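Local structure of CELL WALL surface anchor family protein (Streptococcus pneumoniae, 2WW8) at residues Q171-N176 with I718-K723; I184-L189 with L700-V705; G205-V210 with K673-Y678; V215-D220 with T588-I593; L623-G628 with G644-N649. The protein is the adhesin of the pneumococcal pilus, a cell-wall surface protein that probably attaches the bacterium to host cells. One frame throughout, in Å; residues are numbered along the deposited sequence.

Overall arrangement
Contact 3, a buried antiparallel strand ladder with apolar packing on one face, has its centre about 11 Å from that of the chain. Contact 4 uses the same strand, 203-218, farther along, as a surface ladder trimmed with charged chains and a bridging water. Contact 2, also buried, packs leucine, isoleucine and proline without direct polar bonds between the segments. It touches contact 3 through Leu700 and Val210, and contact 4 through Ser592. Contact 5, partly buried, joins the end of strand 621-625 and its turn to a short 3-10 segment beside contact 3. Contact 1, its centre about 32 Å from that of contact 2, relies on arginine and lysine where the chain leaves for strand 724-730.

Contact 1. Residues Q171-N176 with I718-K723; sequences QHKALN and IRDVRK
Arg719 sets its CG between the backbone N and the carbonyl carbon (chi1 62°) and then runs extended to NE, which brings the guanidinium edge-on to the carbonyl of His172. Two nitrogens grip that one oxygen side-on: His172 O is 2.9 Å from Arg719 NE and 3.0 Å from Arg719 NH2, in the guanidinium plane for both. The pair of bonds fixes the rotation of the group; Arg719 NH2 also bonds Ser142 O, and NH1 bonds Asn689 O. Next along, Arg719 N gives Lys173 O a backbone bond of 2.8 Å.

Ala174 and Ile718 form a non-hydrogen-bonded antiparallel pair, with Ala174 CB 3.9 Å from Ile718 CG2. Here the short strand 717-718 pairs with strand 171-184, and the chain goes on to strand 724-730, which pairs with strand 48-55 of the N-terminal prealbumin-like fold.

Lys173 bends at chi3 (76°) and runs with Asp720. Its NZ makes a salt bridge to Asp720 OD1 at 2.9 Å, arriving from above the carboxylate plane. A water lies 2.8 Å from Asp720 OD2 and accepts a weak bond from Lys173 NZ. Leu199 O also takes a bond from Lys173 NZ, while Asn202 ND2 donates to Asp720 OD2.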
# COMPACT_ATOMS: atom_id res chain seq x y z
N GLN A 171 10.91 20.33 9.16
CA GLN A 171 11.67 19.07 9.11
C GLN A 171 10.83 17.88 9.54
O GLN A 171 9.75 18.04 10.10
CB GLN A 171 12.93 19.18 9.97
CG GLN A 171 13.90 20.29 9.54
CD GLN A 171 14.49 20.01 8.15
OE1 GLN A 171 14.05 20.59 7.16
NE2 GLN A 171 15.48 19.12 8.08
N HIS A 172 11.31 16.66 9.28
CA HIS A 172 10.50 15.48 9.54
C HIS A 172 11.12 14.60 10.62
O HIS A 172 12.35 14.47 10.74
CB HIS A 172 10.30 14.69 8.24
CG HIS A 172 9.29 15.29 7.32
ND1 HIS A 172 9.52 16.45 6.60
CD2 HIS A 172 8.03 14.90 7.00
CE1 HIS A 172 8.45 16.75 5.88
NE2 HIS A 172 7.54 15.82 6.09
N LYS A 173 10.23 13.98 11.38
CA LYS A 173 10.60 13.11 12.51
C LYS A 173 10.63 11.61 12.19
O LYS A 173 11.16 10.80 12.97
CB LYS A 173 9.71 13.46 13.71
CG LYS A 173 10.20 14.70 14.41
CD LYS A 173 9.24 15.23 15.46
CE LYS A 173 9.31 14.36 16.70
NZ LYS A 173 8.70 15.04 17.89
N ALA A 174 10.12 11.24 11.02
CA ALA A 174 9.98 9.82 10.69
C ALA A 174 10.13 9.57 9.20
O ALA A 174 9.74 10.44 8.39
CB ALA A 174 8.64 9.29 11.16
N LEU A 175 10.65 8.38 8.89
CA LEU A 175 10.98 7.89 7.53
C LEU A 175 10.44 6.47 7.32
O LEU A 175 10.57 5.59 8.20
CB LEU A 175 12.49 7.87 7.23
CG LEU A 175 13.27 9.17 7.54
CD1 LEU A 175 14.78 8.96 7.51
CD2 LEU A 175 12.88 10.33 6.63
N ASN A 176 9.87 6.27 6.13
CA ASN A 176 9.42 4.97 5.70
C ASN A 176 10.29 4.52 4.53
O ASN A 176 10.80 5.36 3.76
CB ASN A 176 7.97 5.02 5.23
CG ASN A 176 6.98 4.65 6.33
OD1 ASN A 176 7.32 3.98 7.32
ND2 ASN A 176 5.72 5.09 6.16
N ILE A 718 12.67 6.64 13.21
CA ILE A 718 12.04 7.77 13.87
C ILE A 718 13.11 8.49 14.67
O ILE A 718 14.13 7.88 15.06
CB ILE A 718 10.86 7.35 14.79
CG1 ILE A 718 11.36 6.40 15.89
CG2 ILE A 718 9.72 6.73 13.94
CD1 ILE A 718 10.33 6.07 16.95
N ARG A 719 12.89 9.80 14.87
CA ARG A 719 13.80 10.58 15.72
C ARG A 719 13.05 11.66 16.48
O ARG A 719 11.85 11.87 16.26
CB ARG A 719 14.86 11.27 14.87
CG ARG A 719 14.23 12.25 13.88
CD ARG A 719 15.27 13.15 13.31
NE ARG A 719 14.76 14.04 12.27
CZ ARG A 719 15.50 15.00 11.74
NH1 ARG A 719 16.74 15.14 12.17
NH2 ARG A 719 15.00 15.79 10.80
N ASP A 720 13.76 12.35 17.37
CA ASP A 720 13.24 13.56 18.02
C ASP A 720 14.42 14.49 18.30
O ASP A 720 15.58 14.06 18.15
CB ASP A 720 12.49 13.27 19.33
CG ASP A 720 11.56 14.43 19.74
OD1 ASP A 720 11.34 15.39 18.96
OD2 ASP A 720 11.05 14.40 20.87
N VAL A 721 14.13 15.73 18.68
CA VAL A 721 15.19 16.70 18.99
C VAL A 721 14.99 17.09 20.45
O VAL A 721 13.87 17.41 20.86
CB VAL A 721 15.19 17.94 18.04
CG1 VAL A 721 13.86 18.68 18.07
CG2 VAL A 721 16.30 18.93 18.42
N ARG A 722 16.05 17.01 21.24
CA ARG A 722 15.86 17.20 22.67
C ARG A 722 15.66 18.69 23.00
O ARG A 722 16.26 19.56 22.36
CB ARG A 722 17.07 16.63 23.38
CG ARG A 722 16.77 16.15 24.76
CD ARG A 722 18.07 15.48 25.15
NE ARG A 722 17.99 14.04 24.94
CZ ARG A 722 17.16 13.29 25.64
NH1 ARG A 722 16.38 13.89 26.54
NH2 ARG A 722 17.09 11.98 25.45
N LYS A 723 14.79 18.98 23.95
CA LYS A 723 14.63 20.36 24.44
C LYS A 723 15.79 20.80 25.33
O LYS A 723 16.42 19.99 26.03
CB LYS A 723 13.32 20.53 25.19
CG LYS A 723 12.13 20.62 24.26
CD LYS A 723 10.90 20.28 25.05
CE LYS A 723 9.70 20.05 24.16
NZ LYS A 723 8.55 20.67 24.90
O HOH W 1 9.02 16.29 20.51

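Contact 2. Residues I184-L189 with L700-V705; sequences IPEGTL and LHPKEV
Ile184 and Leu700 meet through their methyl ends, Ile184 CD1 lying 3.8 Å from Leu700 CD2 as the two side chains cross at a slant. Leu189 reaches the same leucine nearer its root: Leu189 CD2 is 4.1 Å from Leu700 CB, and these two side chains run antiparallel alongside one another. Glu186 supplies the third patch, and it does so with its carbon chain. Bent at chi2 (82°), it rests CG and CD on the Pro702 ring, with Glu186 CD 3.6 Å from Pro702 CG.

The carboxylate of Glu186 is linked to Lys703 by a water. The water donates to Glu186 OE2 at 2.7 Å and accepts from Lys703 NZ at 2.7 Å, whereas Glu186 OE2 and Lys703 NZ themselves stay 4.6 Å apart, too far for a salt bridge.

Ile184 to Gly187 is a type I turn, bonded both ways between the backbones of its end residues, so it closes a two-residue beta hairpin between strands 171-184 and 187-196. Strand 699-701 belongs to another sheet, beside strands 593-601 and 711-712; the contact is thus packing between two layers of a beta sandwich, as expected of the Ig-like fold.

Farther out, Arg711 makes the direct salt bridge to Glu186 OE2 and also covers Ile184, Leu189 and Pro702. Ser592 ties both sides together: its OG bonds to the backbone oxygen of Glu186, and its own carbonyl oxygen takes a bond from Lys703 NZ.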
# COMPACT_ATOMS: atom_id res chain seq x y z
N ILE A 184 8.62 -10.76 -3.16
CA ILE A 184 9.48 -11.89 -2.92
C ILE A 184 8.99 -13.13 -3.66
O ILE A 184 7.85 -13.15 -4.16
CB ILE A 184 9.57 -12.20 -1.39
CG1 ILE A 184 8.17 -12.42 -0.79
CG2 ILE A 184 10.36 -11.16 -0.75
CD1 ILE A 184 8.16 -12.91 0.67
N PRO A 185 9.85 -14.16 -3.75
CA PRO A 185 9.42 -15.33 -4.55
C PRO A 185 8.15 -15.93 -3.95
O PRO A 185 7.36 -16.45 -4.68
CB PRO A 185 10.59 -16.31 -4.37
CG PRO A 185 11.79 -15.42 -4.29
CD PRO A 185 11.26 -14.28 -3.34
N GLU A 186 7.93 -15.81 -2.64
CA GLU A 186 6.76 -16.39 -1.99
C GLU A 186 5.52 -15.50 -2.01
O GLU A 186 4.44 -15.90 -1.54
CB GLU A 186 7.13 -16.78 -0.55
CG GLU A 186 8.13 -17.87 -0.46
CD GLU A 186 9.59 -17.36 -0.62
OE1 GLU A 186 9.84 -16.15 -0.56
OE2 GLU A 186 10.48 -18.22 -0.79
N GLY A 187 5.64 -14.28 -2.53
CA GLY A 187 4.47 -13.36 -2.55
C GLY A 187 4.92 -11.95 -2.33
O GLY A 187 5.70 -11.44 -3.12
N THR A 188 4.44 -11.29 -1.29
CA THR A 188 4.92 -9.95 -0.99
C THR A 188 5.00 -9.80 0.54
O THR A 188 4.37 -10.55 1.29
CB THR A 188 3.93 -8.89 -1.51
OG1 THR A 188 2.78 -8.94 -0.67
CG2 THR A 188 3.52 -9.14 -3.00
N LEU A 189 5.80 -8.84 1.02
CA LEU A 189 5.78 -8.51 2.42
C LEU A 189 5.89 -6.99 2.50
O LEU A 189 6.27 -6.34 1.49
CB LEU A 189 6.85 -9.26 3.26
CG LEU A 189 8.31 -9.16 2.81
CD1 LEU A 189 8.83 -7.76 3.14
CD2 LEU A 189 9.24 -10.20 3.47
N LEU A 700 10.72 -12.76 7.50
CA LEU A 700 9.71 -13.79 7.28
C LEU A 700 10.45 -15.09 6.98
O LEU A 700 11.33 -15.12 6.07
CB LEU A 700 8.87 -13.38 6.06
CG LEU A 700 7.95 -14.51 5.52
CD1 LEU A 700 6.90 -14.89 6.55
CD2 LEU A 700 7.32 -14.07 4.18
N HIS A 701 10.14 -16.15 7.72
CA HIS A 701 10.56 -17.50 7.28
C HIS A 701 9.27 -18.02 6.62
O HIS A 701 8.33 -18.31 7.35
CB HIS A 701 10.93 -18.44 8.44
CG HIS A 701 12.25 -18.12 9.06
ND1 HIS A 701 12.43 -17.04 9.90
CD2 HIS A 701 13.45 -18.73 8.98
CE1 HIS A 701 13.70 -16.99 10.30
NE2 HIS A 701 14.33 -18.03 9.77
N PRO A 702 9.23 -18.14 5.27
CA PRO A 702 7.98 -18.60 4.67
C PRO A 702 7.56 -20.00 5.10
O PRO A 702 6.38 -20.30 5.03
CB PRO A 702 8.30 -18.64 3.14
CG PRO A 702 9.37 -17.61 2.99
CD PRO A 702 10.22 -17.77 4.25
N LYS A 703 8.49 -20.87 5.49
CA LYS A 703 8.16 -22.27 5.82
C LYS A 703 9.03 -22.65 7.01
O LYS A 703 10.26 -22.49 6.94
CB LYS A 703 8.38 -23.20 4.60
CG LYS A 703 7.79 -22.76 3.22
CD LYS A 703 7.95 -23.79 2.04
CE LYS A 703 7.57 -23.30 0.57
NZ LYS A 703 7.80 -21.88 -0.14
N GLU A 704 8.45 -23.07 8.14
CA GLU A 704 9.27 -23.63 9.23
C GLU A 704 10.09 -24.82 8.76
O GLU A 704 11.22 -24.95 9.19
CB GLU A 704 8.48 -23.97 10.51
CG GLU A 704 8.29 -22.66 11.38
CD GLU A 704 9.24 -22.51 12.57
OE1 GLU A 704 9.50 -23.64 13.10
OE2 GLU A 704 9.69 -21.37 12.96
N VAL A 705 9.59 -25.59 7.80
CA VAL A 705 10.36 -26.68 7.18
C VAL A 705 11.72 -26.17 6.59
O VAL A 705 12.74 -26.88 6.71
CB VAL A 705 9.47 -27.59 6.27
CG1 VAL A 705 9.63 -27.32 4.77
CG2 VAL A 705 9.74 -29.06 6.55
O HOH W 2 10.07 -20.58 0.46

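Contact 3. Residues G205-V210 with K673-Y678; sequences GIELTV and KVTLTY
Tyr678 folds its ring over Ile206 at one end of an antiparallel strand ladder, in which strand 203-218 pairs with strand 673-682 of the Ig-like family region. Three hydrogen-bonded pairs, Ile206 with Tyr678, Leu208 with Leu676 and Val210 with Val674, alternate with two non-hydrogen-bonded ones. Each of the three is bonded in both directions, so six bonds of 2.8 to 3.0 Å between backbone N and O atoms hold the strands.

Shape matters most on the face of Ile206, Leu208, Val210, Val674, Leu676 and Tyr678. A chi1 of 57° tucks the tyrosine ring back across its partner strand. The branched root of Ile206 is the bump beneath it: Ile206 CB stands 3.9 Å from the ring centroid, 20° off the normal, a CH-pi contact over the face. Its two branches spread under the rim, Ile206 CG1 at 3.8 Å from Tyr678 CE2 and CG2 below the hydroxyl. Leu208 CD1 comes obliquely to the next part of the ring, 3.9 Å from Tyr678 CE1. Strand 593-601 covers this side, with Ile598 against Leu208 and Val210, while Asp600 bonds Tyr678 OH.

The other face carries Glu207, Thr209, Thr675 and Thr677. Thr209 and Thr675 project together from the sheet, and Thr209 CG2 is 3.7 Å from Thr675 OG1. Glu207, bound at its end by Arg192, lays CG against Thr675 CG2 at 3.8 Å. At the edge of the ladder the extended Lys673 passes by, Lys673 CE 3.7 Å from Thr209 OG1.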
# COMPACT_ATOMS: atom_id res chain seq x y z
N GLY A 205 2.09 4.22 14.94
CA GLY A 205 1.59 2.89 14.61
C GLY A 205 2.40 2.21 13.50
O GLY A 205 2.73 2.87 12.50
N ILE A 206 2.67 0.92 13.67
CA ILE A 206 3.48 0.14 12.75
C ILE A 206 2.56 -0.93 12.15
O ILE A 206 1.76 -1.53 12.86
CB ILE A 206 4.64 -0.59 13.48
CG1 ILE A 206 5.49 0.40 14.28
CG2 ILE A 206 5.55 -1.19 12.43
CD1 ILE A 206 6.15 1.44 13.42
N GLU A 207 2.72 -1.16 10.85
CA GLU A 207 1.97 -2.18 10.11
C GLU A 207 2.93 -3.07 9.32
O GLU A 207 3.78 -2.54 8.60
CB GLU A 207 1.02 -1.47 9.12
CG GLU A 207 0.27 -2.41 8.15
CD GLU A 207 -0.16 -1.62 6.92
OE1 GLU A 207 0.64 -1.48 5.93
OE2 GLU A 207 -1.31 -1.14 7.00
N LEU A 208 2.73 -4.39 9.40
CA LEU A 208 3.43 -5.45 8.64
C LEU A 208 2.34 -6.21 7.92
O LEU A 208 1.29 -6.45 8.50
CB LEU A 208 4.19 -6.41 9.57
CG LEU A 208 5.55 -5.96 10.11
CD1 LEU A 208 5.40 -4.83 11.14
CD2 LEU A 208 6.31 -7.18 10.68
N THR A 209 2.60 -6.55 6.65
CA THR A 209 1.71 -7.43 5.92
C THR A 209 2.54 -8.52 5.23
O THR A 209 3.74 -8.33 5.00
CB THR A 209 0.85 -6.71 4.88
OG1 THR A 209 1.61 -6.37 3.72
CG2 THR A 209 0.14 -5.47 5.43
N VAL A 210 1.88 -9.65 4.93
CA VAL A 210 2.49 -10.76 4.22
C VAL A 210 1.37 -11.32 3.35
O VAL A 210 0.25 -11.49 3.80
CB VAL A 210 3.00 -11.85 5.19
CG1 VAL A 210 3.54 -13.02 4.35
CG2 VAL A 210 4.15 -11.29 6.06
N LYS A 673 -3.72 -12.61 2.47
CA LYS A 673 -2.85 -11.61 3.03
C LYS A 673 -3.16 -11.36 4.51
O LYS A 673 -4.33 -11.26 4.88
CB LYS A 673 -2.98 -10.36 2.23
CG LYS A 673 -2.12 -9.15 2.72
CD LYS A 673 -2.44 -8.05 1.66
CE LYS A 673 -1.54 -6.81 1.76
NZ LYS A 673 -2.23 -5.52 1.31
N VAL A 674 -2.14 -11.29 5.35
CA VAL A 674 -2.34 -11.05 6.80
C VAL A 674 -1.70 -9.69 7.12
O VAL A 674 -0.68 -9.36 6.48
CB VAL A 674 -1.56 -12.13 7.57
CG1 VAL A 674 -1.50 -11.84 9.07
CG2 VAL A 674 -2.34 -13.45 7.37
N THR A 675 -2.29 -8.97 8.07
CA THR A 675 -1.83 -7.65 8.56
C THR A 675 -1.66 -7.64 10.08
O THR A 675 -2.56 -8.06 10.82
CB THR A 675 -2.86 -6.56 8.19
OG1 THR A 675 -3.09 -6.62 6.77
CG2 THR A 675 -2.41 -5.12 8.58
N LEU A 676 -0.49 -7.18 10.53
CA LEU A 676 -0.23 -7.03 11.94
C LEU A 676 -0.07 -5.53 12.22
O LEU A 676 0.63 -4.84 11.48
CB LEU A 676 1.07 -7.73 12.33
CG LEU A 676 1.64 -7.39 13.72
CD1 LEU A 676 0.84 -8.01 14.85
CD2 LEU A 676 3.10 -7.87 13.87
N THR A 677 -0.74 -4.99 13.24
CA THR A 677 -0.42 -3.60 13.62
C THR A 677 -0.06 -3.54 15.11
O THR A 677 -0.49 -4.43 15.85
CB THR A 677 -1.54 -2.58 13.35
OG1 THR A 677 -2.64 -2.88 14.21
CG2 THR A 677 -2.01 -2.52 11.90
N TYR A 678 0.73 -2.54 15.53
CA TYR A 678 1.03 -2.35 16.92
C TYR A 678 1.60 -0.92 17.02
O TYR A 678 1.86 -0.26 16.03
CB TYR A 678 1.99 -3.42 17.51
CG TYR A 678 3.32 -3.51 16.76
CD1 TYR A 678 3.48 -4.36 15.64
CD2 TYR A 678 4.40 -2.70 17.12
CE1 TYR A 678 4.69 -4.42 14.94
CE2 TYR A 678 5.63 -2.77 16.45
CZ TYR A 678 5.77 -3.61 15.36
OH TYR A 678 7.00 -3.66 14.71

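Contact 4. Residues V215-D220 with T588-I593; sequences VYEQKD and TEKKSI
Val215 and Lys590 begin a short antiparallel ladder between the end of strand 203-218 and strand 587-591. From here the chain leads into strand 225-232 of a parallel sheet, and it comes back after helix 575-583. The two segments therefore pair at the entry and exit of the inserted domain, whose parallel sheet and magnesium site at Ser234, Ser236 and Asp387 are consistent with an integrin-like von Willebrand factor A fold.

The backbone bonds come in two reciprocal sets. Val215 N reaches Lys590 O at 2.9 Å and Lys590 N returns to Val215 O; Glu217 and Thr588 repeat the exchange, with Thr588 N 2.8 Å from Glu217 O. Tyr216 and Glu589 lie between them as the non-hydrogen-bonded pair.

Charged groups are near one another across the contact without forming a salt bridge. The side chains of Glu217 and Lys590 are roughly perpendicular, and Glu217 OE1 stays 4.3 Å from Lys590 NZ; its salt-bridge partner is Lys221. The lysine instead offers its chain, Lys590 CD lying 3.4 Å from Glu217 OE2.

Van der Waals contact adds a little: the bent Lys219 brings its CE to 3.8 Å from Thr588 CG2.

On the opposite face of the ladder from Glu217 and Lys590, Tyr216 and Glu589 extend together, their ring and carboxylate planes 83° apart. Phe583 meets the tyrosine ring edge-to-face, and His584 bonds the glutamate. A water in the plane of the ring joins the pair, 3.0 Å from Tyr216 OH and donating to Glu589 OE1 at 2.8 Å.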
# COMPACT_ATOMS: atom_id res chain seq x y z
N VAL A 215 1.39 -22.25 -5.82
CA VAL A 215 2.29 -22.88 -6.82
C VAL A 215 1.66 -24.19 -7.28
O VAL A 215 1.27 -25.01 -6.44
CB VAL A 215 3.69 -23.18 -6.23
CG1 VAL A 215 4.64 -23.58 -7.38
CG2 VAL A 215 4.20 -21.96 -5.51
N TYR A 216 1.50 -24.37 -8.60
CA TYR A 216 0.99 -25.63 -9.10
C TYR A 216 2.20 -26.40 -9.65
O TYR A 216 3.02 -25.83 -10.36
CB TYR A 216 -0.02 -25.34 -10.21
CG TYR A 216 -1.19 -24.52 -9.70
CD1 TYR A 216 -2.19 -25.12 -8.94
CD2 TYR A 216 -1.29 -23.15 -9.98
CE1 TYR A 216 -3.25 -24.39 -8.44
CE2 TYR A 216 -2.35 -22.41 -9.50
CZ TYR A 216 -3.32 -23.04 -8.74
OH TYR A 216 -4.36 -22.31 -8.24
N GLU A 217 2.33 -27.69 -9.36
CA GLU A 217 3.50 -28.40 -9.87
C GLU A 217 2.98 -29.62 -10.61
O GLU A 217 2.06 -30.30 -10.16
CB GLU A 217 4.48 -28.76 -8.74
CG GLU A 217 4.87 -27.56 -7.84
CD GLU A 217 5.77 -27.90 -6.62
OE1 GLU A 217 6.62 -28.82 -6.75
OE2 GLU A 217 5.63 -27.24 -5.55
N GLN A 218 3.56 -29.89 -11.78
CA GLN A 218 3.12 -31.04 -12.53
C GLN A 218 3.70 -32.28 -11.89
O GLN A 218 4.65 -32.24 -11.12
CB GLN A 218 3.51 -31.04 -14.01
CG GLN A 218 3.02 -29.86 -14.83
CD GLN A 218 3.97 -28.67 -14.75
OE1 GLN A 218 5.05 -28.70 -14.11
NE2 GLN A 218 3.55 -27.59 -15.38
N LYS A 219 3.10 -33.40 -12.23
CA LYS A 219 3.64 -34.65 -11.71
C LYS A 219 5.13 -34.84 -12.09
O LYS A 219 5.89 -35.49 -11.35
CB LYS A 219 2.63 -35.77 -11.96
CG LYS A 219 1.18 -35.20 -11.70
CD LYS A 219 0.60 -35.24 -10.27
CE LYS A 219 -0.59 -34.28 -10.13
NZ LYS A 219 -1.79 -34.64 -9.29
N ASP A 220 5.56 -34.19 -13.18
CA ASP A 220 6.98 -34.12 -13.58
C ASP A 220 7.48 -32.69 -13.86
O ASP A 220 7.16 -32.14 -14.91
CB ASP A 220 7.27 -34.97 -14.84
CG ASP A 220 8.76 -34.93 -15.21
OD1 ASP A 220 9.44 -33.98 -14.73
OD2 ASP A 220 9.28 -35.83 -15.93
N THR A 588 -0.24 -30.77 -8.63
CA THR A 588 -0.54 -30.60 -7.18
C THR A 588 -0.36 -29.14 -6.73
O THR A 588 0.50 -28.42 -7.20
CB THR A 588 0.37 -31.47 -6.27
OG1 THR A 588 1.62 -30.80 -6.07
CG2 THR A 588 0.65 -32.86 -6.87
N GLU A 589 -1.17 -28.66 -5.81
CA GLU A 589 -1.11 -27.28 -5.47
C GLU A 589 -0.32 -27.17 -4.14
O GLU A 589 -0.50 -28.02 -3.26
CB GLU A 589 -2.56 -26.83 -5.38
CG GLU A 589 -2.76 -25.69 -4.51
CD GLU A 589 -4.21 -25.26 -4.33
OE1 GLU A 589 -5.09 -25.53 -5.18
OE2 GLU A 589 -4.45 -24.61 -3.29
N LYS A 590 0.56 -26.18 -4.00
CA LYS A 590 1.24 -26.00 -2.72
C LYS A 590 1.27 -24.52 -2.44
O LYS A 590 1.51 -23.74 -3.37
CB LYS A 590 2.68 -26.52 -2.81
CG LYS A 590 2.72 -28.02 -2.66
CD LYS A 590 4.08 -28.69 -2.91
CE LYS A 590 3.88 -30.23 -2.82
NZ LYS A 590 4.96 -31.03 -3.50
N LYS A 591 1.04 -24.08 -1.21
CA LYS A 591 1.13 -22.67 -0.86
C LYS A 591 2.58 -22.35 -0.53
O LYS A 591 3.28 -23.24 -0.04
CB LYS A 591 0.14 -22.38 0.25
CG LYS A 591 -1.25 -22.70 -0.25
CD LYS A 591 -2.26 -22.07 0.64
CE LYS A 591 -3.64 -22.48 0.12
NZ LYS A 591 -4.61 -21.76 0.97
N SER A 592 3.03 -21.13 -0.84
CA SER A 592 4.40 -20.71 -0.63
C SER A 592 4.69 -20.38 0.84
O SER A 592 5.85 -20.46 1.26
CB SER A 592 4.67 -19.45 -1.43
OG SER A 592 3.85 -18.42 -0.89
N ILE A 593 3.66 -19.98 1.59
CA ILE A 593 3.82 -19.69 3.03
C ILE A 593 3.12 -20.80 3.79
O ILE A 593 1.91 -20.98 3.71
CB ILE A 593 3.39 -18.28 3.39
CG1 ILE A 593 4.30 -17.31 2.62
CG2 ILE A 593 3.44 -18.04 4.97
CD1 ILE A 593 3.68 -15.94 2.58
O HOH W 3 -6.59 -23.78 -6.85

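Contact 5. Residues L623-G628 with G644-N649; sequences LTANDG and GGLLKN
Gly645 brings its CA to 3.3 Å from Asp627 OD2, and with no side chain of its own it lets the carboxylate come close to the backbone. The next residue makes the polar bond: Leu646 N donates to Asp627 OD2 at 2.9 Å, nearly straight at 164°, on the syn side but 33° out of the carboxylate plane. Leu646 lies back along Asp627, so Leu646 CG also comes within 3.5 Å of Asp627 OD2. Leu646 CD1 lies 3.9 Å from Ala625 CB. Leu646 and Leu647 form a short 3-10 segment, with Leu647 N bonded back to Gly644 O.

Leu647 turns to the strand side. Its CD1 sits 3.5 Å from Leu623 O, its CG packs on Ala625 CB, and its CD2 is 3.9 Å from Leu623 CD2. Val674 of the neighbouring strand 673-682 adds to this apolar cluster.

Asp627 belongs to the type I turn Ala625-Gly628, which leads from strand 621-625 towards strand 630-632; Asp627 chi1 of 66° directs the carboxylate to the backbone N of Leu646. Ser629 OG bonds Asp627 OD1. With an N-H on one oxygen and a hydroxyl on the other, the carboxylate is held against rotation, and these partners would probably favour its ionised form.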
# COMPACT_ATOMS: atom_id res chain seq x y z
N LEU A 623 -4.28 -8.41 14.60
CA LEU A 623 -3.91 -9.38 13.56
C LEU A 623 -5.20 -9.73 12.81
O LEU A 623 -6.15 -10.26 13.41
CB LEU A 623 -3.24 -10.62 14.17
CG LEU A 623 -2.57 -11.48 13.08
CD1 LEU A 623 -1.33 -10.78 12.50
CD2 LEU A 623 -2.22 -12.90 13.54
N THR A 624 -5.26 -9.34 11.53
CA THR A 624 -6.44 -9.56 10.70
C THR A 624 -5.98 -10.17 9.38
O THR A 624 -4.80 -10.10 9.02
CB THR A 624 -7.27 -8.26 10.47
OG1 THR A 624 -6.40 -7.30 9.85
CG2 THR A 624 -7.82 -7.63 11.84
N ALA A 625 -6.90 -10.74 8.60
CA ALA A 625 -6.53 -11.22 7.27
C ALA A 625 -7.67 -10.92 6.32
O ALA A 625 -8.82 -10.68 6.75
CB ALA A 625 -6.26 -12.72 7.35
N ASN A 626 -7.37 -10.96 5.03
CA ASN A 626 -8.27 -10.45 4.00
C ASN A 626 -9.34 -11.45 3.64
O ASN A 626 -10.11 -11.19 2.74
CB ASN A 626 -7.47 -9.96 2.78
CG ASN A 626 -6.87 -11.13 1.98
OD1 ASN A 626 -6.64 -12.23 2.51
ND2 ASN A 626 -6.67 -10.90 0.69
N ASP A 627 -9.45 -12.59 4.33
CA ASP A 627 -10.67 -13.40 4.28
C ASP A 627 -11.69 -12.94 5.34
O ASP A 627 -12.74 -13.58 5.46
CB ASP A 627 -10.35 -14.87 4.54
CG ASP A 627 -9.85 -15.11 5.96
OD1 ASP A 627 -9.43 -14.17 6.71
OD2 ASP A 627 -9.84 -16.28 6.37
N GLY A 628 -11.41 -11.84 6.05
CA GLY A 628 -12.25 -11.31 7.12
C GLY A 628 -12.01 -11.99 8.46
O GLY A 628 -12.74 -11.73 9.41
N GLY A 644 -12.14 -19.21 12.00
CA GLY A 644 -10.86 -18.53 12.14
C GLY A 644 -10.08 -18.39 10.84
O GLY A 644 -9.07 -17.71 10.86
N GLY A 645 -10.54 -19.00 9.75
CA GLY A 645 -9.98 -18.80 8.43
C GLY A 645 -8.46 -18.85 8.38
O GLY A 645 -7.81 -19.73 8.96
N LEU A 646 -7.87 -17.91 7.66
CA LEU A 646 -6.40 -17.87 7.51
C LEU A 646 -5.66 -17.78 8.87
O LEU A 646 -4.49 -18.16 9.02
CB LEU A 646 -6.04 -16.67 6.64
CG LEU A 646 -6.57 -16.78 5.17
CD1 LEU A 646 -6.32 -15.45 4.56
CD2 LEU A 646 -5.85 -17.88 4.36
N LEU A 647 -6.34 -17.30 9.90
CA LEU A 647 -5.65 -17.11 11.20
C LEU A 647 -5.88 -18.25 12.19
O LEU A 647 -5.47 -18.17 13.35
CB LEU A 647 -6.05 -15.74 11.81
CG LEU A 647 -5.69 -14.56 10.91
CD1 LEU A 647 -6.09 -13.26 11.61
CD2 LEU A 647 -4.16 -14.56 10.53
N LYS A 648 -6.50 -19.32 11.70
CA LYS A 648 -6.90 -20.46 12.55
C LYS A 648 -5.73 -20.91 13.45
O LYS A 648 -5.92 -21.28 14.62
CB LYS A 648 -7.32 -21.60 11.59
CG LYS A 648 -7.68 -22.87 12.25
CD LYS A 648 -8.08 -23.88 11.15
CE LYS A 648 -9.23 -23.36 10.33
NZ LYS A 648 -9.97 -24.50 9.81
N ASN A 649 -4.50 -20.88 12.94
CA ASN A 649 -3.36 -21.36 13.71
C ASN A 649 -2.34 -20.26 14.00
O ASN A 649 -1.19 -20.58 14.39
CB ASN A 649 -2.71 -22.58 12.99
CG ASN A 649 -3.62 -23.82 12.98
OD1 ASN A 649 -3.98 -24.40 11.94
ND2 ASN A 649 -4.04 -24.21 14.17